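Long-range contacts in tartrate dehydrogenase/decarboxylase (Pseudomonas putida, PDB 3FLK), which oxidises tartrate with NAD(+) to 2-hydroxy-3-oxosuccinate, converts meso-tartrate to D-glycerate and oxidatively decarboxylates D-malate to pyruvate, using magnesium or manganese: residues P12-G17 / A47-Y52; G79-V84 / S286-F291. The protein carries 1 engineered substitution. All coordinates share one frame; numbering follows the deposited sequence.

Contact 1. Residues P12-G17 / A47-Y52; sequences PGDGIG and ASCDYY. With NAI (1,4-dihydronicotinamide adenine dinucleotide), chain F.
Gly-13, at the end of strand 6-13, passes Ser-48, just ahead of helix 49-55, with their CA atoms 4.6 Å apart, and its own CA lies 3.5 Å from the carbonyl oxygen Ala-47 O. The side-chain link is made by Asp-14, whose carboxylate reaches the first turn of the helix. Its OD1 accepts a hydrogen bond from Cys-49 N at 2.8 Å, nearly straight at 167°, through the syn lone pair, the one facing OD2. With CG beside the backbone N and anti to the carbonyl carbon (chi1 -64°), OD2 accepts from Gly-79 N, while a water donates to OD1 and accepts from Asp-50 N. Ser-48 is the N-cap: OG accepts a weak bond from Tyr-51 N, 3.3 Å long, but its main hydrogen bond is with the carbonyl oxygen of Glu-45. An asparagine in place of Asp-14 would probably leave either Cys-49 N or Gly-79 N without an acceptor and facing an NH2 group. From Asp-14 to Gly-17 the chain makes a type II' beta turn, closed by Gly-17 N to Asp-14 O, and Ile-16 CD1 meets adenine N7A of NADH at 3.6 Å; a strand-end loop thus joins a capped helix N-terminus to the dinucleotide pocket.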
ATOM      1  N   PRO A  12       1.573 -19.046 -21.264  1.00 16.24           N
ATOM      2  CA  PRO A  12       0.991 -19.363 -19.954  1.00 15.91           C
ATOM      3  C   PRO A  12       1.918 -19.075 -18.766  1.00 15.57           C
ATOM      4  O   PRO A  12       1.455 -18.592 -17.731  1.00 15.36           O
ATOM      5  CB  PRO A  12       0.673 -20.863 -20.053  1.00 15.99           C
ATOM      6  CG  PRO A  12       1.524 -21.379 -21.151  1.00 16.21           C
ATOM      7  CD  PRO A  12       1.732 -20.244 -22.109  1.00 16.15           C
ATOM      8  N   GLY A  13       3.207 -19.366 -18.919  1.00 15.22           N
ATOM      9  CA  GLY A  13       4.179 -19.157 -17.849  1.00 14.96           C
ATOM     10  C   GLY A  13       4.149 -20.247 -16.793  1.00 14.88           C
ATOM     11  O   GLY A  13       4.201 -21.435 -17.120  1.00 14.85           O
ATOM     12  N   ASP A  14       4.051 -19.833 -15.530  1.00 14.59           N
ATOM     13  CA  ASP A  14       4.129 -20.732 -14.377  1.00 14.53           C
ATOM     14  C   ASP A  14       2.795 -20.893 -13.655  1.00 14.13           C
ATOM     15  O   ASP A  14       1.888 -20.068 -13.812  1.00 14.01           O
ATOM     16  CB  ASP A  14       5.156 -20.210 -13.360  1.00 14.77           C
ATOM     17  CG  ASP A  14       6.572 -20.184 -13.905  1.00 15.81           C
ATOM     18  OD1 ASP A  14       6.995 -21.172 -14.538  1.00 16.77           O
ATOM     19  OD2 ASP A  14       7.272 -19.175 -13.680  1.00 17.02           O
ATOM     20  N   GLY A  15       2.696 -21.954 -12.855  1.00 13.73           N
ATOM     21  CA  GLY A  15       1.597 -22.134 -11.905  1.00 13.42           C
ATOM     22  C   GLY A  15       0.222 -22.022 -12.528  1.00 13.28           C
ATOM     23  O   GLY A  15      -0.026 -22.594 -13.589  1.00 13.13           O
ATOM     24  N   ILE A  16      -0.665 -21.269 -11.877  1.00 13.17           N
ATOM     25  CA  ILE A  16      -2.059 -21.153 -12.328  1.00 13.01           C
ATOM     26  C   ILE A  16      -2.205 -20.457 -13.685  1.00 13.35           C
ATOM     27  O   ILE A  16      -3.282 -20.480 -14.280  1.00 13.40           O
ATOM     28  CB  ILE A  16      -2.994 -20.497 -11.269  1.00 12.90           C
ATOM     29  CG1 ILE A  16      -2.675 -19.005 -11.082  1.00 12.61           C
ATOM     30  CG2 ILE A  16      -2.946 -21.271  -9.951  1.00 12.31           C
ATOM     31  CD1 ILE A  16      -3.821 -18.212 -10.476  1.00 11.53           C
ATOM     32  N   GLY A  17      -1.123 -19.847 -14.170  1.00 13.52           N
ATOM     33  CA  GLY A  17      -1.080 -19.334 -15.539  1.00 14.00           C
ATOM     34  C   GLY A  17      -1.375 -20.443 -16.535  1.00 14.43           C
ATOM     35  O   GLY A  17      -2.012 -20.211 -17.562  1.00 14.42           O
ATOM     36  N   ALA A  47       9.498 -18.223 -20.978  1.00 23.30           N
ATOM     37  CA  ALA A  47       9.059 -17.272 -19.949  1.00 23.04           C
ATOM     38  C   ALA A  47       8.404 -18.037 -18.792  1.00 22.92           C
ATOM     39  O   ALA A  47       7.326 -17.681 -18.302  1.00 22.85           O
ATOM     40  CB  ALA A  47       8.124 -16.204 -20.532  1.00 23.00           C
ATOM     41  N   SER A  48       9.080 -19.111 -18.389  1.00 22.70           N
ATOM     42  CA  SER A  48       8.636 -19.991 -17.317  1.00 22.53           C
ATOM     43  C   SER A  48       9.855 -20.513 -16.571  1.00 22.53           C
ATOM     44  O   SER A  48      10.969 -20.530 -17.112  1.00 22.34           O
ATOM     45  CB  SER A  48       7.825 -21.160 -17.881  1.00 22.50           C
ATOM     46  OG  SER A  48       8.650 -22.060 -18.606  1.00 22.70           O
ATOM     47  N   CYS A  49       9.645 -20.934 -15.329  1.00 22.53           N
ATOM     48  CA  CYS A  49      10.730 -21.435 -14.495  1.00 22.80           C
ATOM     49  C   CYS A  49      11.212 -22.826 -14.916  1.00 23.16           C
ATOM     50  O   CYS A  49      12.360 -23.184 -14.660  1.00 23.06           O
ATOM     51  CB  CYS A  49      10.338 -21.387 -13.018  1.00 22.65           C
ATOM     52  SG  CYS A  49      10.198 -19.685 -12.392  1.00 22.39           S
ATOM     53  N   ASP A  50      10.341 -23.594 -15.572  1.00 23.77           N
ATOM     54  CA  ASP A  50      10.732 -24.879 -16.166  1.00 24.34           C
ATOM     55  C   ASP A  50      11.757 -24.683 -17.284  1.00 24.39           C
ATOM     56  O   ASP A  50      12.727 -25.438 -17.387  1.00 24.32           O
ATOM     57  CB  ASP A  50       9.509 -25.641 -16.688  1.00 24.65           C
ATOM     58  CG  ASP A  50       8.877 -26.541 -15.632  1.00 25.94           C
ATOM     59  OD1 ASP A  50       9.349 -26.558 -14.472  1.00 27.39           O
ATOM     60  OD2 ASP A  50       7.899 -27.241 -15.970  1.00 27.79           O
ATOM     61  N   TYR A  51      11.543 -23.658 -18.105  1.00 24.41           N
ATOM     62  CA  TYR A  51      12.497 -23.283 -19.144  1.00 24.48           C
ATOM     63  C   TYR A  51      13.812 -22.805 -18.527  1.00 24.57           C
ATOM     64  O   TYR A  51      14.885 -23.061 -19.074  1.00 24.53           O
ATOM     65  CB  TYR A  51      11.908 -22.207 -20.063  1.00 24.40           C
ATOM     66  CG  TYR A  51      12.713 -21.958 -21.326  1.00 24.53           C
ATOM     67  CD1 TYR A  51      12.479 -22.698 -22.484  1.00 24.52           C
ATOM     68  CD2 TYR A  51      13.702 -20.976 -21.362  1.00 24.41           C
ATOM     69  CE1 TYR A  51      13.215 -22.472 -23.646  1.00 24.70           C
ATOM     70  CE2 TYR A  51      14.444 -20.741 -22.518  1.00 24.79           C
ATOM     71  CZ  TYR A  51      14.195 -21.492 -23.654  1.00 24.62           C
ATOM     72  OH  TYR A  51      14.927 -21.260 -24.795  1.00 24.98           O
ATOM     73  N   TYR A  52      13.720 -22.122 -17.387  1.00 24.73           N
ATOM     74  CA  TYR A  52      14.902 -21.643 -16.674  1.00 24.96           C
ATOM     75  C   TYR A  52      15.762 -22.785 -16.124  1.00 25.33           C
ATOM     76  O   TYR A  52      16.988 -22.732 -16.199  1.00 25.34           O
ATOM     77  CB  TYR A  52      14.512 -20.684 -15.542  1.00 24.83           C
ATOM     78  CG  TYR A  52      15.697 -20.026 -14.863  1.00 24.65           C
ATOM     79  CD1 TYR A  52      16.200 -18.809 -15.321  1.00 24.61           C
ATOM     80  CD2 TYR A  52      16.319 -20.622 -13.766  1.00 24.54           C
ATOM     81  CE1 TYR A  52      17.291 -18.202 -14.706  1.00 24.44           C
ATOM     82  CE2 TYR A  52      17.408 -20.025 -13.143  1.00 24.31           C
ATOM     83  CZ  TYR A  52      17.887 -18.816 -13.617  1.00 24.48           C
ATOM     84  OH  TYR A  52      18.965 -18.221 -13.003  1.00 24.41           O
TER
HETATM   85  PA  NAI F 402      -0.356 -14.304  -6.310  1.00 11.31           P
HETATM   86  O1A NAI F 402      -1.208 -13.324  -7.023  1.00 10.82           O
HETATM   87  O2A NAI F 402       0.134 -15.369  -7.204  1.00 10.78           O
HETATM   88  O5B NAI F 402      -1.199 -14.965  -5.122  1.00 11.90           O
HETATM   89  C5B NAI F 402      -1.641 -14.234  -4.000  1.00 11.66           C
HETATM   90  C4B NAI F 402      -2.833 -14.932  -3.355  1.00 11.70           C
HETATM   91  O4B NAI F 402      -3.981 -14.768  -4.167  1.00 12.22           O
HETATM   92  C3B NAI F 402      -2.605 -16.428  -3.193  1.00 12.08           C
HETATM   93  O3B NAI F 402      -3.125 -16.825  -1.947  1.00 12.34           O
HETATM   94  C2B NAI F 402      -3.395 -17.043  -4.331  1.00 12.19           C
HETATM   95  O2B NAI F 402      -3.916 -18.309  -4.000  1.00 13.09           O
HETATM   96  C1B NAI F 402      -4.488 -16.021  -4.596  1.00 11.45           C
HETATM   97  N9A NAI F 402      -4.841 -15.974  -6.026  1.00 11.38           N
HETATM   98  C8A NAI F 402      -4.111 -15.407  -7.040  1.00 11.31           C
HETATM   99  N7A NAI F 402      -4.788 -15.581  -8.196  1.00 10.91           N
HETATM  100  C5A NAI F 402      -5.932 -16.244  -7.940  1.00 11.04           C
HETATM  101  C6A NAI F 402      -6.973 -16.674  -8.756  1.00 10.81           C
HETATM  102  N6A NAI F 402      -6.951 -16.428 -10.063  1.00 10.24           N
HETATM  103  N1A NAI F 402      -8.038 -17.348  -8.191  1.00 11.14           N
HETATM  104  C2A NAI F 402      -8.072 -17.597  -6.836  1.00 11.20           C
HETATM  105  N3A NAI F 402      -7.033 -17.160  -6.036  1.00 10.83           N
HETATM  106  C4A NAI F 402      -5.979 -16.501  -6.577  1.00 10.60           C
HETATM  107  O3  NAI F 402       0.846 -13.462  -5.624  1.00 12.15           O
HETATM  108  PN  NAI F 402       2.003 -13.997  -4.634  1.00 12.74           P
HETATM  109  O1N NAI F 402       1.544 -15.172  -3.863  1.00 13.18           O
HETATM  110  O2N NAI F 402       2.465 -12.812  -3.876  1.00 12.90           O
HETATM  111  O5D NAI F 402       3.173 -14.432  -5.637  1.00 12.42           O
HETATM  112  C5D NAI F 402       3.255 -15.732  -6.185  1.00 12.90           C
HETATM  113  C4D NAI F 402       4.228 -15.742  -7.363  1.00 13.07           C
HETATM  114  O4D NAI F 402       3.675 -15.029  -8.454  1.00 12.93           O
HETATM  115  C3D NAI F 402       5.565 -15.080  -7.056  1.00 13.44           C
HETATM  116  O3D NAI F 402       6.565 -15.840  -7.690  1.00 12.91           O
HETATM  117  C2D NAI F 402       5.466 -13.712  -7.706  1.00 13.56           C
HETATM  118  O2D NAI F 402       6.721 -13.215  -8.108  1.00 13.91           O
HETATM  119  C1D NAI F 402       4.563 -14.013  -8.894  1.00 13.37           C
HETATM  120  N1N NAI F 402       3.789 -12.871  -9.417  1.00 13.49           N
HETATM  121  C2N NAI F 402       3.820 -12.662 -10.768  1.00 13.01           C
HETATM  122  C3N NAI F 402       3.098 -11.623 -11.342  1.00 13.82           C
HETATM  123  C7N NAI F 402       2.936 -11.586 -12.835  1.00 13.85           C
HETATM  124  O7N NAI F 402       3.437 -12.648 -13.617  1.00 14.18           O
HETATM  125  N7N NAI F 402       2.321 -10.546 -13.398  1.00 14.27           N
HETATM  126  C4N NAI F 402       2.333 -10.794 -10.521  1.00 13.81           C
HETATM  127  C5N NAI F 402       2.300 -11.014  -9.144  1.00 13.71           C
HETATM  128  C6N NAI F 402       3.035 -12.066  -8.597  1.00 13.50           C
HETATM  129  O   HOH W   1       7.415 -23.709 -14.873  1.00 37.38           O

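Contact 2. Residues G79-V84 / S286-F291; sequences GWPDKV and SAPDIF. Engineered in segment 79-84: Gly-79 (natural residue Asp). With NAI (1,4-dihydronicotinamide adenine dinucleotide), chain F.
Ser-286 OG donates to the carbonyl oxygen Gly-79 O over just 2.6 Å, the shortest polar link between 79-84 and 286-291. The hydroxyl approaches from above the carbonyl plane, 35° out of it. The first torsion sets OG between the backbone N and the carbonyl carbon of Ser-286, from where it meets the opposing loop while the backbone of the same residue serves the cofactor: Ser-286 N donates to the ribose oxygen O4D of NADH at 3.1 Å, and Ala-287 N follows with a bond to the phosphate oxygen O2A at 2.8 Å. Gly-79 is an engineered residue, aspartate in the natural sequence; its CA lies 3.4 Å from ribose O3D.

The apolar half of the contact centres on Trp-80. With CG anti to the backbone N (chi1 -159°), the indole extends across to 286-291, and Pro-288 lies over one face of its six-membered ring, in a CH-pi contact with CB 4.1 Å from the ring centroid. The far corner, CH2, meets Phe-291 CD2 at 3.6 Å; the two ring planes stand at 85° to each other in an oblique pairing. At the border, Pro-81 CD faces Pro-288 CG at 4.2 Å.

Trp-80 O accepts from both Lys-83 N and Val-84 N, which curls 79-84 into a compact turn. That turn links strand 72-77 to helix 86-91 and packs on helix 49-55 through Trp-80 and Val-84 against Cys-49; 286-291 lies between strand 278-282 and helix 299-313.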
ATOM      1  N   GLY A  79       6.603 -17.047 -12.119  1.00 15.97           N
ATOM      2  CA  GLY A  79       7.186 -17.138 -10.791  1.00 16.27           C
ATOM      3  C   GLY A  79       6.977 -18.496 -10.163  1.00 16.53           C
ATOM      4  O   GLY A  79       5.874 -19.041 -10.186  1.00 16.40           O
ATOM      5  N   TRP A  80       8.054 -19.045  -9.615  1.00 16.84           N
ATOM      6  CA  TRP A  80       8.004 -20.280  -8.849  1.00 17.36           C
ATOM      7  C   TRP A  80       9.147 -20.240  -7.841  1.00 17.70           C
ATOM      8  O   TRP A  80      10.213 -20.809  -8.092  1.00 17.53           O
ATOM      9  CB  TRP A  80       8.101 -21.507  -9.766  1.00 17.33           C
ATOM     10  CG  TRP A  80       7.571 -22.749  -9.118  1.00 17.58           C
ATOM     11  CD1 TRP A  80       8.300 -23.748  -8.538  1.00 17.78           C
ATOM     12  CD2 TRP A  80       6.194 -23.110  -8.957  1.00 17.62           C
ATOM     13  NE1 TRP A  80       7.463 -24.714  -8.031  1.00 17.97           N
ATOM     14  CE2 TRP A  80       6.164 -24.348  -8.275  1.00 17.84           C
ATOM     15  CE3 TRP A  80       4.981 -22.509  -9.323  1.00 17.63           C
ATOM     16  CZ2 TRP A  80       4.968 -25.000  -7.954  1.00 17.69           C
ATOM     17  CZ3 TRP A  80       3.789 -23.158  -9.002  1.00 17.58           C
ATOM     18  CH2 TRP A  80       3.795 -24.391  -8.326  1.00 17.86           C
ATOM     19  N   PRO A  81       8.933 -19.542  -6.705  1.00 18.16           N
ATOM     20  CA  PRO A  81       9.997 -19.270  -5.730  1.00 18.74           C
ATOM     21  C   PRO A  81      10.653 -20.511  -5.115  1.00 19.24           C
ATOM     22  O   PRO A  81      11.783 -20.419  -4.629  1.00 19.50           O
ATOM     23  CB  PRO A  81       9.296 -18.427  -4.655  1.00 18.66           C
ATOM     24  CG  PRO A  81       7.848 -18.695  -4.827  1.00 18.52           C
ATOM     25  CD  PRO A  81       7.648 -18.952  -6.285  1.00 18.09           C
ATOM     26  N   ASP A  82       9.961 -21.650  -5.142  1.00 19.64           N
ATOM     27  CA  ASP A  82      10.539 -22.923  -4.687  1.00 20.07           C
ATOM     28  C   ASP A  82      11.772 -23.321  -5.504  1.00 19.80           C
ATOM     29  O   ASP A  82      12.673 -23.986  -4.990  1.00 20.00           O
ATOM     30  CB  ASP A  82       9.493 -24.049  -4.733  1.00 20.38           C
ATOM     31  CG  ASP A  82      10.046 -25.394  -4.261  1.00 22.05           C
ATOM     32  OD1 ASP A  82      10.435 -25.504  -3.077  1.00 23.64           O
ATOM     33  OD2 ASP A  82      10.084 -26.346  -5.074  1.00 23.42           O
ATOM     34  N   LYS A  83      11.808 -22.910  -6.769  1.00 19.30           N
ATOM     35  CA  LYS A  83      12.874 -23.316  -7.681  1.00 19.09           C
ATOM     36  C   LYS A  83      13.722 -22.160  -8.211  1.00 18.63           C
ATOM     37  O   LYS A  83      14.913 -22.335  -8.481  1.00 18.30           O
ATOM     38  CB  LYS A  83      12.297 -24.126  -8.851  1.00 19.23           C
ATOM     39  CG  LYS A  83      11.756 -25.504  -8.457  1.00 20.11           C
ATOM     40  CD  LYS A  83      12.885 -26.497  -8.186  1.00 22.01           C
ATOM     41  CE  LYS A  83      12.385 -27.733  -7.448  1.00 23.63           C
ATOM     42  NZ  LYS A  83      11.506 -28.591  -8.298  1.00 25.05           N
ATOM     43  N   VAL A  84      13.103 -20.990  -8.371  1.00 18.07           N
ATOM     44  CA  VAL A  84      13.771 -19.816  -8.945  1.00 17.67           C
ATOM     45  C   VAL A  84      13.375 -18.561  -8.161  1.00 17.18           C
ATOM     46  O   VAL A  84      12.188 -18.322  -7.950  1.00 17.04           O
ATOM     47  CB  VAL A  84      13.402 -19.621 -10.449  1.00 17.59           C
ATOM     48  CG1 VAL A  84      14.120 -18.406 -11.054  1.00 17.61           C
ATOM     49  CG2 VAL A  84      13.708 -20.872 -11.263  1.00 17.95           C
ATOM     50  N   SER A 286       1.355 -16.322 -10.114  1.00 11.78           N
ATOM     51  CA  SER A 286       1.309 -17.754 -10.428  1.00 12.32           C
ATOM     52  C   SER A 286       0.617 -18.611  -9.360  1.00 12.83           C
ATOM     53  O   SER A 286       0.377 -19.800  -9.583  1.00 12.89           O
ATOM     54  CB  SER A 286       2.719 -18.278 -10.702  1.00 12.16           C
ATOM     55  OG  SER A 286       3.558 -18.081  -9.578  1.00 11.94           O
ATOM     56  N   ALA A 287       0.302 -18.003  -8.214  1.00 13.40           N
ATOM     57  CA  ALA A 287      -0.398 -18.664  -7.101  1.00 14.22           C
ATOM     58  C   ALA A 287       0.027 -20.129  -6.846  1.00 14.93           C
ATOM     59  O   ALA A 287      -0.781 -21.048  -7.012  1.00 14.77           O
ATOM     60  CB  ALA A 287      -1.913 -18.561  -7.291  1.00 14.11           C
ATOM     61  N   PRO A 288       1.293 -20.342  -6.428  1.00 15.67           N
ATOM     62  CA  PRO A 288       1.822 -21.695  -6.222  1.00 16.32           C
ATOM     63  C   PRO A 288       1.056 -22.519  -5.187  1.00 17.00           C
ATOM     64  O   PRO A 288       1.007 -23.743  -5.298  1.00 16.98           O
ATOM     65  CB  PRO A 288       3.254 -21.444  -5.731  1.00 16.23           C
ATOM     66  CG  PRO A 288       3.592 -20.083  -6.207  1.00 16.20           C
ATOM     67  CD  PRO A 288       2.308 -19.316  -6.125  1.00 15.84           C
ATOM     68  N   ASP A 289       0.453 -21.859  -4.202  1.00 17.77           N
ATOM     69  CA  ASP A 289      -0.231 -22.571  -3.122  1.00 18.63           C
ATOM     70  C   ASP A 289      -1.624 -23.111  -3.505  1.00 18.39           C
ATOM     71  O   ASP A 289      -2.230 -23.847  -2.727  1.00 18.50           O
ATOM     72  CB  ASP A 289      -0.287 -21.709  -1.855  1.00 19.25           C
ATOM     73  CG  ASP A 289      -0.212 -22.535  -0.576  1.00 21.80           C
ATOM     74  OD1 ASP A 289       0.886 -22.599   0.033  1.00 24.30           O
ATOM     75  OD2 ASP A 289      -1.244 -23.126  -0.181  1.00 24.51           O
ATOM     76  N   ILE A 290      -2.123 -22.753  -4.691  1.00 18.05           N
ATOM     77  CA  ILE A 290      -3.372 -23.348  -5.216  1.00 17.81           C
ATOM     78  C   ILE A 290      -3.208 -24.038  -6.579  1.00 18.03           C
ATOM     79  O   ILE A 290      -4.159 -24.636  -7.093  1.00 17.78           O
ATOM     80  CB  ILE A 290      -4.569 -22.340  -5.282  1.00 17.75           C
ATOM     81  CG1 ILE A 290      -4.249 -21.147  -6.194  1.00 17.44           C
ATOM     82  CG2 ILE A 290      -4.991 -21.896  -3.875  1.00 17.55           C
ATOM     83  CD1 ILE A 290      -5.480 -20.432  -6.741  1.00 17.43           C
ATOM     84  N   PHE A 291      -2.012 -23.952  -7.162  1.00 18.27           N
ATOM     85  CA  PHE A 291      -1.742 -24.628  -8.430  1.00 18.70           C
ATOM     86  C   PHE A 291      -1.915 -26.135  -8.273  1.00 18.84           C
ATOM     87  O   PHE A 291      -1.419 -26.728  -7.315  1.00 18.88           O
ATOM     88  CB  PHE A 291      -0.338 -24.307  -8.958  1.00 18.83           C
ATOM     89  CG  PHE A 291       0.050 -25.101 -10.179  1.00 19.13           C
ATOM     90  CD1 PHE A 291      -0.655 -24.961 -11.371  1.00 19.71           C
ATOM     91  CD2 PHE A 291       1.115 -25.992 -10.135  1.00 19.99           C
ATOM     92  CE1 PHE A 291      -0.299 -25.695 -12.503  1.00 20.20           C
ATOM     93  CE2 PHE A 291       1.478 -26.730 -11.260  1.00 20.28           C
ATOM     94  CZ  PHE A 291       0.769 -26.581 -12.445  1.00 20.06           C
TER
HETATM   95  PA  NAI F 402      -0.356 -14.304  -6.310  1.00 11.31           P
HETATM   96  O1A NAI F 402      -1.208 -13.324  -7.023  1.00 10.82           O
HETATM   97  O2A NAI F 402       0.134 -15.369  -7.204  1.00 10.78           O
HETATM   98  O5B NAI F 402      -1.199 -14.965  -5.122  1.00 11.90           O
HETATM   99  C5B NAI F 402      -1.641 -14.234  -4.000  1.00 11.66           C
HETATM  100  C4B NAI F 402      -2.833 -14.932  -3.355  1.00 11.70           C
HETATM  101  O4B NAI F 402      -3.981 -14.768  -4.167  1.00 12.22           O
HETATM  102  C3B NAI F 402      -2.605 -16.428  -3.193  1.00 12.08           C
HETATM  103  O3B NAI F 402      -3.125 -16.825  -1.947  1.00 12.34           O
HETATM  104  C2B NAI F 402      -3.395 -17.043  -4.331  1.00 12.19           C
HETATM  105  O2B NAI F 402      -3.916 -18.309  -4.000  1.00 13.09           O
HETATM  106  C1B NAI F 402      -4.488 -16.021  -4.596  1.00 11.45           C
HETATM  107  N9A NAI F 402      -4.841 -15.974  -6.026  1.00 11.38           N
HETATM  108  C8A NAI F 402      -4.111 -15.407  -7.040  1.00 11.31           C
HETATM  109  N7A NAI F 402      -4.788 -15.581  -8.196  1.00 10.91           N
HETATM  110  C5A NAI F 402      -5.932 -16.244  -7.940  1.00 11.04           C
HETATM  111  C6A NAI F 402      -6.973 -16.674  -8.756  1.00 10.81           C
HETATM  112  N6A NAI F 402      -6.951 -16.428 -10.063  1.00 10.24           N
HETATM  113  N1A NAI F 402      -8.038 -17.348  -8.191  1.00 11.14           N
HETATM  114  C2A NAI F 402      -8.072 -17.597  -6.836  1.00 11.20           C
HETATM  115  N3A NAI F 402      -7.033 -17.160  -6.036  1.00 10.83           N
HETATM  116  C4A NAI F 402      -5.979 -16.501  -6.577  1.00 10.60           C
HETATM  117  O3  NAI F 402       0.846 -13.462  -5.624  1.00 12.15           O
HETATM  118  PN  NAI F 402       2.003 -13.997  -4.634  1.00 12.74           P
HETATM  119  O1N NAI F 402       1.544 -15.172  -3.863  1.00 13.18           O
HETATM  120  O2N NAI F 402       2.465 -12.812  -3.876  1.00 12.90           O
HETATM  121  O5D NAI F 402       3.173 -14.432  -5.637  1.00 12.42           O
HETATM  122  C5D NAI F 402       3.255 -15.732  -6.185  1.00 12.90           C
HETATM  123  C4D NAI F 402       4.228 -15.742  -7.363  1.00 13.07           C
HETATM  124  O4D NAI F 402       3.675 -15.029  -8.454  1.00 12.93           O
HETATM  125  C3D NAI F 402       5.565 -15.080  -7.056  1.00 13.44           C
HETATM  126  O3D NAI F 402       6.565 -15.840  -7.690  1.00 12.91           O
HETATM  127  C2D NAI F 402       5.466 -13.712  -7.706  1.00 13.56           C
HETATM  128  O2D NAI F 402       6.721 -13.215  -8.108  1.00 13.91           O
HETATM  129  C1D NAI F 402       4.563 -14.013  -8.894  1.00 13.37           C
HETATM  130  N1N NAI F 402       3.789 -12.871  -9.417  1.00 13.49           N
HETATM  131  C2N NAI F 402       3.820 -12.662 -10.768  1.00 13.01           C
HETATM  132  C3N NAI F 402       3.098 -11.623 -11.342  1.00 13.82           C
HETATM  133  C7N NAI F 402       2.936 -11.586 -12.835  1.00 13.85           C
HETATM  134  O7N NAI F 402       3.437 -12.648 -13.617  1.00 14.18           O
HETATM  135  N7N NAI F 402       2.321 -10.546 -13.398  1.00 14.27           N
HETATM  136  C4N NAI F 402       2.333 -10.794 -10.521  1.00 13.81           C
HETATM  137  C5N NAI F 402       2.300 -11.014  -9.144  1.00 13.71           C
HETATM  138  C6N NAI F 402       3.035 -12.066  -8.597  1.00 13.50           C

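Overall arrangement
The two contacts show how loops distant in sequence converge on one cofactor. Contact 1 closes before contact 2 opens along the chain, yet their centres are 9 Å apart. Segment 12-17 runs from the end of strand 6-13 to the start of helix 17-35; 79-84 and 286-291 lie in loops after the adjacent strands 72-77 and 278-282. After 39-43, an outermost strand of the large mixed sheet, segment 47-52 leads into helix 49-55, whose Cys-49 SG lies against the backbone of Trp-80. Ile-16 N probably bonds to Ser-286 O, and Gly-15 packs on Phe-291. Segments at the C-terminal ends of these neighbouring parallel strands line part of the dinucleotide pocket, with 47-52 behind them.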